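Local coordinates for Abbfa_003403 (Acinetobacter baumannii, PDB 4ZXH), which works as a four-domain nonribosomal peptide synthetase, probably activating an amino acid, joining it to an acyl or peptidyl donor and releasing the product, at residues P460-G465 against Q801-P806; I551-A556 against E614-G619; F647-N652 against P681-G686. One frame throughout, in Å; residues are numbered along the deposited sequence.

Contact 1 of 3, residues P460-G465 against Q801-P806; sequences PDYKDG and QRLVPP
Tyr462 gives the polar link of this contact. Its hydroxyl donates a hydrogen bond to the backbone oxygen of Val804, with OH and O 2.7 Å apart. The hydroxyl approaches at a C=O...OH angle of 145° and is tilted 17° from the carbonyl plane. The carbonyl oxygen lies at the edge of the tyrosine ring, near its plane. CG of Tyr462 stands anti to its carbonyl carbon (chi1 -65°), which sends the ring across to residues 801-806.

The contact lays the interdomain connection against the adenylation domain. Residues 460-465 belong to the connection between helices 428-447 and 483-494, which runs from the condensation to the adenylation domain. Residues 801-806 connect the antiparallel strands 792-797 and 809-816 of the adenylation domain. Arg802 NH1 reaches Val454 O, and Pro806 O accepts from Asn433 ND2, so this loop between the strands also meets helix 428-447 and the chain that follows it.

The remaining contacts are mostly apolar. Leu803 crosses the tyrosine obliquely, its CB 3.7 Å from Tyr462 CE2 and its CD1 3.7 Å from Tyr462 CD2. The two prolines meet at Pro460 CD and Pro806 CD, 3.8 Å apart. Pro806 CD also lies 3.5 Å from Tyr462 OH.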
# COMPACT_ATOMS: atom_id res chain seq x y z
N PRO A 460 -8.61 -18.00 -25.00
CA PRO A 460 -9.26 -17.97 -26.31
C PRO A 460 -8.52 -18.90 -27.25
O PRO A 460 -7.32 -19.07 -27.07
CB PRO A 460 -9.12 -16.51 -26.76
CG PRO A 460 -8.76 -15.73 -25.50
CD PRO A 460 -8.03 -16.69 -24.63
N ASP A 461 -9.19 -19.51 -28.22
CA ASP A 461 -8.46 -20.34 -29.17
C ASP A 461 -7.77 -19.40 -30.16
O ASP A 461 -8.42 -18.79 -31.01
CB ASP A 461 -9.37 -21.34 -29.89
CG ASP A 461 -8.60 -22.42 -30.64
OD1 ASP A 461 -7.45 -22.17 -31.07
OD2 ASP A 461 -9.14 -23.54 -30.79
N TYR A 462 -6.45 -19.29 -30.04
CA TYR A 462 -5.68 -18.33 -30.81
C TYR A 462 -5.53 -18.77 -32.25
O TYR A 462 -5.14 -19.90 -32.51
CB TYR A 462 -4.32 -18.14 -30.17
CG TYR A 462 -4.36 -17.53 -28.79
CD1 TYR A 462 -4.67 -16.18 -28.63
CD2 TYR A 462 -4.08 -18.28 -27.66
CE1 TYR A 462 -4.69 -15.59 -27.38
CE2 TYR A 462 -4.11 -17.69 -26.38
CZ TYR A 462 -4.41 -16.34 -26.26
OH TYR A 462 -4.44 -15.75 -25.02
N LYS A 463 -5.82 -17.85 -33.17
CA LYS A 463 -6.00 -18.18 -34.59
C LYS A 463 -4.73 -18.70 -35.28
O LYS A 463 -4.62 -19.90 -35.57
CB LYS A 463 -6.53 -16.96 -35.35
N ASP A 464 -3.78 -17.80 -35.54
CA ASP A 464 -2.57 -18.18 -36.26
C ASP A 464 -1.44 -18.56 -35.32
O ASP A 464 -0.31 -18.10 -35.49
CB ASP A 464 -2.10 -17.05 -37.19
CG ASP A 464 -2.96 -16.92 -38.45
OD1 ASP A 464 -3.72 -17.86 -38.77
OD2 ASP A 464 -2.85 -15.88 -39.13
N GLY A 465 -1.74 -19.40 -34.33
CA GLY A 465 -0.74 -19.86 -33.39
C GLY A 465 0.07 -18.76 -32.71
O GLY A 465 1.28 -18.89 -32.54
N GLN A 801 3.23 -25.23 -20.47
CA GLN A 801 3.58 -24.68 -21.78
C GLN A 801 2.38 -24.51 -22.71
O GLN A 801 2.46 -24.80 -23.90
CB GLN A 801 4.65 -25.55 -22.46
CG GLN A 801 6.06 -25.37 -21.90
CD GLN A 801 6.26 -26.03 -20.55
OE1 GLN A 801 5.97 -27.21 -20.38
NE2 GLN A 801 6.72 -25.25 -19.57
N ARG A 802 1.26 -24.04 -22.16
CA ARG A 802 0.11 -23.62 -22.95
C ARG A 802 0.06 -22.09 -23.02
O ARG A 802 0.54 -21.41 -22.12
CB ARG A 802 -1.18 -24.15 -22.35
CG ARG A 802 -1.35 -25.65 -22.41
CD ARG A 802 -2.60 -26.07 -21.63
NE ARG A 802 -2.54 -25.59 -20.25
CZ ARG A 802 -3.38 -25.93 -19.29
NH1 ARG A 802 -4.38 -26.78 -19.53
NH2 ARG A 802 -3.22 -25.44 -18.07
N LEU A 803 -0.53 -21.55 -24.08
CA LEU A 803 -0.69 -20.11 -24.24
C LEU A 803 -1.67 -19.52 -23.23
O LEU A 803 -2.86 -19.86 -23.23
CB LEU A 803 -1.15 -19.79 -25.66
CG LEU A 803 -0.19 -20.15 -26.78
CD1 LEU A 803 -0.94 -20.20 -28.09
CD2 LEU A 803 0.93 -19.13 -26.85
N VAL A 804 -1.18 -18.61 -22.38
CA VAL A 804 -2.00 -18.08 -21.29
C VAL A 804 -3.14 -17.19 -21.80
O VAL A 804 -3.06 -16.64 -22.90
CB VAL A 804 -1.15 -17.28 -20.28
CG1 VAL A 804 -0.09 -18.18 -19.68
CG2 VAL A 804 -0.54 -16.06 -20.94
N PRO A 805 -4.22 -17.05 -21.01
CA PRO A 805 -5.26 -16.10 -21.40
C PRO A 805 -4.74 -14.68 -21.22
O PRO A 805 -3.78 -14.49 -20.48
CB PRO A 805 -6.41 -16.39 -20.43
CG PRO A 805 -6.03 -17.66 -19.71
CD PRO A 805 -4.55 -17.77 -19.77
N PRO A 806 -5.36 -13.69 -21.88
CA PRO A 806 -4.91 -12.31 -21.62
C PRO A 806 -5.07 -11.94 -20.14
O PRO A 806 -5.93 -12.51 -19.46
CB PRO A 806 -5.81 -11.47 -22.52
CG PRO A 806 -6.29 -12.42 -23.59
CD PRO A 806 -6.41 -13.75 -22.92

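Contact 2 of 3, residues I551-A556 against E614-G619; sequences IWAAGA and ETLAFG
Trp552 and Phe618 hold their CG atoms anti to their own carbonyl carbons, with chi1 -77° and -71°. These rotations turn the phenyl ring across the indole and its CB. Trp552 sits in the last turn of helix 543-553, which ends in a Schellman motif. Gly555 is the C-prime residue, with positive phi. Ala556 N bonds to Ile551 O, and Gly555 N to Trp552 O. The helix links the parallel neighbours 533-537 and 557-560, a beta-alpha-beta crossover in the adenylation domain. Residues 614-619 run past the helix end toward strand 621-627.

The phenyl ring of Phe618 takes Trp552 CB over one face, in a CH-pi contact with CB 3.7 Å from the ring centroid. The edge of the indole also points at the phenyl face. The centroids of the Trp552 five-membered ring and the Phe618 ring are 5.2 Å apart, with the planes at 59°. Atom CE3 of Trp552 lies 3.6 Å from Phe618 CE2. The indole NE1 is satisfied by Ala622 O. His641 meets both aromatic rings, and Phe484 stacks on Phe618.

The end of the helix also offers carbonyls. Phe618 CA is 3.4 Å from Trp552 O, in a nearly straight CA-H...O contact. Ala617 N makes a weak hydrogen bond of 3.3 Å to Ala553 O. Leu616 CA directs another CA-H...O contact at the same oxygen. Beside it, Ala553 CB packs against Leu616 CB at 4.0 Å, and helix 509-525 touches both side chains through Ala520. Farther along, the two backbones meet directly at the glycines, where Gly555 CA lies 3.6 Å from Gly619 N.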
# COMPACT_ATOMS: atom_id res chain seq x y z
N ILE A 551 39.15 -11.06 -36.50
CA ILE A 551 38.90 -12.42 -36.05
C ILE A 551 37.82 -13.09 -36.90
O ILE A 551 37.95 -14.24 -37.30
CB ILE A 551 38.49 -12.45 -34.59
CG1 ILE A 551 39.66 -12.04 -33.70
CG2 ILE A 551 38.02 -13.83 -34.20
CD1 ILE A 551 39.21 -11.60 -32.32
N TRP A 552 36.76 -12.35 -37.19
CA TRP A 552 35.71 -12.87 -38.04
C TRP A 552 36.21 -13.16 -39.44
O TRP A 552 35.83 -14.15 -40.05
CB TRP A 552 34.54 -11.89 -38.10
CG TRP A 552 33.70 -11.93 -36.88
CD1 TRP A 552 33.77 -12.83 -35.85
CD2 TRP A 552 32.66 -11.01 -36.54
NE1 TRP A 552 32.84 -12.52 -34.89
CE2 TRP A 552 32.14 -11.42 -35.29
CE3 TRP A 552 32.12 -9.89 -37.16
CZ2 TRP A 552 31.11 -10.74 -34.68
CZ3 TRP A 552 31.10 -9.22 -36.54
CH2 TRP A 552 30.61 -9.65 -35.31
N ALA A 553 37.08 -12.30 -39.96
CA ALA A 553 37.52 -12.43 -41.34
C ALA A 553 38.43 -13.64 -41.51
O ALA A 553 38.59 -14.15 -42.62
CB ALA A 553 38.20 -11.17 -41.80
N ALA A 554 39.02 -14.10 -40.41
CA ALA A 554 39.84 -15.30 -40.42
C ALA A 554 38.97 -16.51 -40.19
O ALA A 554 39.46 -17.63 -40.03
CB ALA A 554 40.94 -15.21 -39.37
N GLY A 555 37.66 -16.28 -40.15
CA GLY A 555 36.68 -17.33 -39.99
C GLY A 555 36.51 -17.81 -38.56
O GLY A 555 35.83 -18.82 -38.33
N ALA A 556 37.10 -17.11 -37.59
CA ALA A 556 37.04 -17.55 -36.20
C ALA A 556 35.93 -16.85 -35.41
O ALA A 556 35.26 -15.94 -35.92
CB ALA A 556 38.38 -17.32 -35.51
N GLU A 614 40.55 -12.38 -50.96
CA GLU A 614 40.18 -13.71 -51.45
C GLU A 614 40.19 -14.71 -50.28
O GLU A 614 39.41 -15.66 -50.25
CB GLU A 614 41.14 -14.16 -52.57
N THR A 615 41.07 -14.46 -49.32
CA THR A 615 41.17 -15.26 -48.10
C THR A 615 39.96 -15.08 -47.16
O THR A 615 39.50 -16.03 -46.54
CB THR A 615 42.46 -14.89 -47.31
OG1 THR A 615 43.60 -15.02 -48.17
CG2 THR A 615 42.64 -15.76 -46.07
N LEU A 616 39.44 -13.85 -47.08
CA LEU A 616 38.57 -13.47 -45.97
C LEU A 616 37.10 -13.81 -46.19
O LEU A 616 36.49 -13.45 -47.20
CB LEU A 616 38.70 -11.97 -45.69
CG LEU A 616 40.12 -11.41 -45.77
CD1 LEU A 616 40.10 -9.92 -45.51
CD2 LEU A 616 41.10 -12.11 -44.82
N ALA A 617 36.55 -14.50 -45.20
CA ALA A 617 35.15 -14.91 -45.18
C ALA A 617 34.80 -15.27 -43.76
O ALA A 617 35.56 -15.98 -43.10
CB ALA A 617 34.92 -16.10 -46.09
N PHE A 618 33.65 -14.81 -43.27
CA PHE A 618 33.23 -15.17 -41.93
C PHE A 618 33.01 -16.68 -41.81
O PHE A 618 32.81 -17.36 -42.81
CB PHE A 618 31.96 -14.41 -41.54
CG PHE A 618 32.17 -12.93 -41.30
CD1 PHE A 618 33.39 -12.34 -41.57
CD2 PHE A 618 31.15 -12.14 -40.79
CE1 PHE A 618 33.60 -10.97 -41.35
CE2 PHE A 618 31.35 -10.78 -40.56
CZ PHE A 618 32.58 -10.19 -40.84
N GLY A 619 33.10 -17.20 -40.59
CA GLY A 619 32.77 -18.60 -40.31
C GLY A 619 31.31 -18.69 -39.89
O GLY A 619 30.55 -17.72 -40.05

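Contact 3 of 3, residues F647-N652 against P681-G686; sequences FLLSMN and PLMYGG
Met683 packs against Leu648 and Leu649 on the buried side of the contact, and Tyr684 meets Asn652 on the partly exposed side. Here helix 641-655 of the adenylation domain faces the turn between helix 674-679 and strand 687-690, which belongs to the large mixed sheet. Pro681 O shapes this turn. It accepts from Tyr684 N and Gly686 N, which approach it from opposite faces of its plane.

The buried side is close apolar packing. Met683 SD lies 3.7 Å from Leu648 CD1. A bend at chi3 (50°) turns the methionine methyl toward Leu648 CB and the end of Leu649, with CE 3.9 Å from Leu648 CB and 4.0 Å from Leu649 CD2. Leu483 of helix 483-494 touches both Leu648 and Met683.

The more open side is a flat polar pairing. The Asn652 amide lies almost parallel to the Tyr684 ring, the planes 12° apart. Asn652 OD1 sits over one face near the rim, 3.4 Å from Tyr684 CE2, and accepts a hydrogen bond from Val657 N. Asn652 ND2 and Tyr684 OH approach to 3.3 Å, but at an angle too poor for a hydrogen bond. Leu649 CD2 also meets the hydroxyl, 3.6 Å from Tyr684 OH.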
# COMPACT_ATOMS: atom_id res chain seq x y z
N PHE A 647 19.62 -9.18 -36.37
CA PHE A 647 19.50 -8.20 -35.31
C PHE A 647 19.86 -6.79 -35.78
O PHE A 647 19.08 -5.86 -35.63
CB PHE A 647 20.38 -8.59 -34.13
CG PHE A 647 20.65 -7.47 -33.16
CD1 PHE A 647 19.65 -7.01 -32.32
CD2 PHE A 647 21.90 -6.88 -33.09
CE1 PHE A 647 19.89 -5.99 -31.43
CE2 PHE A 647 22.15 -5.85 -32.21
CZ PHE A 647 21.14 -5.40 -31.38
N LEU A 648 21.05 -6.66 -36.35
CA LEU A 648 21.57 -5.37 -36.78
C LEU A 648 20.66 -4.68 -37.78
O LEU A 648 20.37 -3.49 -37.62
CB LEU A 648 22.97 -5.54 -37.39
CG LEU A 648 24.01 -5.81 -36.29
CD1 LEU A 648 25.35 -6.23 -36.87
CD2 LEU A 648 24.15 -4.57 -35.44
N LEU A 649 20.21 -5.42 -38.79
CA LEU A 649 19.30 -4.85 -39.79
C LEU A 649 17.97 -4.43 -39.18
O LEU A 649 17.42 -3.39 -39.52
CB LEU A 649 19.06 -5.84 -40.93
CG LEU A 649 20.22 -6.11 -41.88
CD1 LEU A 649 19.79 -7.06 -42.97
CD2 LEU A 649 20.73 -4.80 -42.46
N SER A 650 17.47 -5.25 -38.26
CA SER A 650 16.22 -4.97 -37.57
C SER A 650 16.36 -3.68 -36.77
O SER A 650 15.46 -2.84 -36.74
CB SER A 650 15.85 -6.12 -36.64
OG SER A 650 14.46 -6.20 -36.41
N MET A 651 17.51 -3.52 -36.14
CA MET A 651 17.77 -2.36 -35.33
C MET A 651 17.86 -1.12 -36.21
O MET A 651 17.40 -0.04 -35.82
CB MET A 651 19.04 -2.55 -34.50
CG MET A 651 18.76 -3.24 -33.18
SD MET A 651 17.59 -2.33 -32.10
CE MET A 651 16.52 -3.66 -31.68
N ASN A 652 18.42 -1.29 -37.41
CA ASN A 652 18.54 -0.15 -38.30
C ASN A 652 17.21 0.43 -38.74
O ASN A 652 17.13 1.62 -39.00
CB ASN A 652 19.35 -0.50 -39.54
CG ASN A 652 19.55 0.70 -40.43
OD1 ASN A 652 20.24 1.65 -40.04
ND2 ASN A 652 18.94 0.69 -41.62
N PRO A 681 27.28 1.59 -36.85
CA PRO A 681 27.51 2.75 -37.73
C PRO A 681 28.45 2.39 -38.86
O PRO A 681 28.37 2.99 -39.93
CB PRO A 681 28.15 3.80 -36.80
CG PRO A 681 27.92 3.29 -35.41
CD PRO A 681 27.90 1.80 -35.53
N LEU A 682 29.32 1.40 -38.64
CA LEU A 682 30.26 0.99 -39.68
C LEU A 682 29.53 0.39 -40.88
O LEU A 682 29.98 0.50 -42.01
CB LEU A 682 31.26 -0.01 -39.13
CG LEU A 682 32.16 0.48 -38.02
CD1 LEU A 682 33.04 -0.67 -37.57
CD2 LEU A 682 33.00 1.65 -38.48
N MET A 683 28.39 -0.25 -40.64
CA MET A 683 27.55 -0.74 -41.73
C MET A 683 27.00 0.38 -42.63
O MET A 683 26.58 0.13 -43.77
CB MET A 683 26.37 -1.56 -41.18
CG MET A 683 26.73 -2.92 -40.59
SD MET A 683 25.45 -3.60 -39.49
CE MET A 683 23.97 -3.46 -40.50
N TYR A 684 27.01 1.63 -42.15
CA TYR A 684 26.35 2.68 -42.91
C TYR A 684 27.20 3.93 -43.19
O TYR A 684 26.74 4.86 -43.86
CB TYR A 684 25.05 3.07 -42.20
CG TYR A 684 24.07 1.92 -42.20
CD1 TYR A 684 23.36 1.59 -43.35
CD2 TYR A 684 23.89 1.12 -41.07
CE1 TYR A 684 22.48 0.53 -43.39
CE2 TYR A 684 23.00 0.04 -41.09
CZ TYR A 684 22.30 -0.24 -42.27
OH TYR A 684 21.42 -1.29 -42.33
N GLY A 685 28.44 3.94 -42.71
CA GLY A 685 29.38 4.99 -43.05
C GLY A 685 29.59 6.03 -41.96
O GLY A 685 30.34 7.01 -42.15
N GLY A 686 28.94 5.83 -40.82
CA GLY A 686 29.06 6.72 -39.68
C GLY A 686 30.31 6.50 -38.84
O GLY A 686 31.22 5.79 -39.25

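In the fold
Contact 1 spans the longest part of the chain: contacts 2 and 3 both fall between its two segments, one after the other. It lies where the connection from the condensation domain meets the adenylation domain. Its centre is about 44 Å from that of contact 2 and about 35 Å from that of contact 3. Contacts 2 and 3 are both within the adenylation domain, with centres about 20 Å apart and nearest atoms about 6 Å apart. They do not touch, but they share neighbours: helices 483-494 and 674-679 touch side chains of both. Thus contact 1 holds the interdomain connection against the adenylation domain, while contacts 2 and 3 hold parts of one domain together, contact 2 partly buried and contact 3 buried.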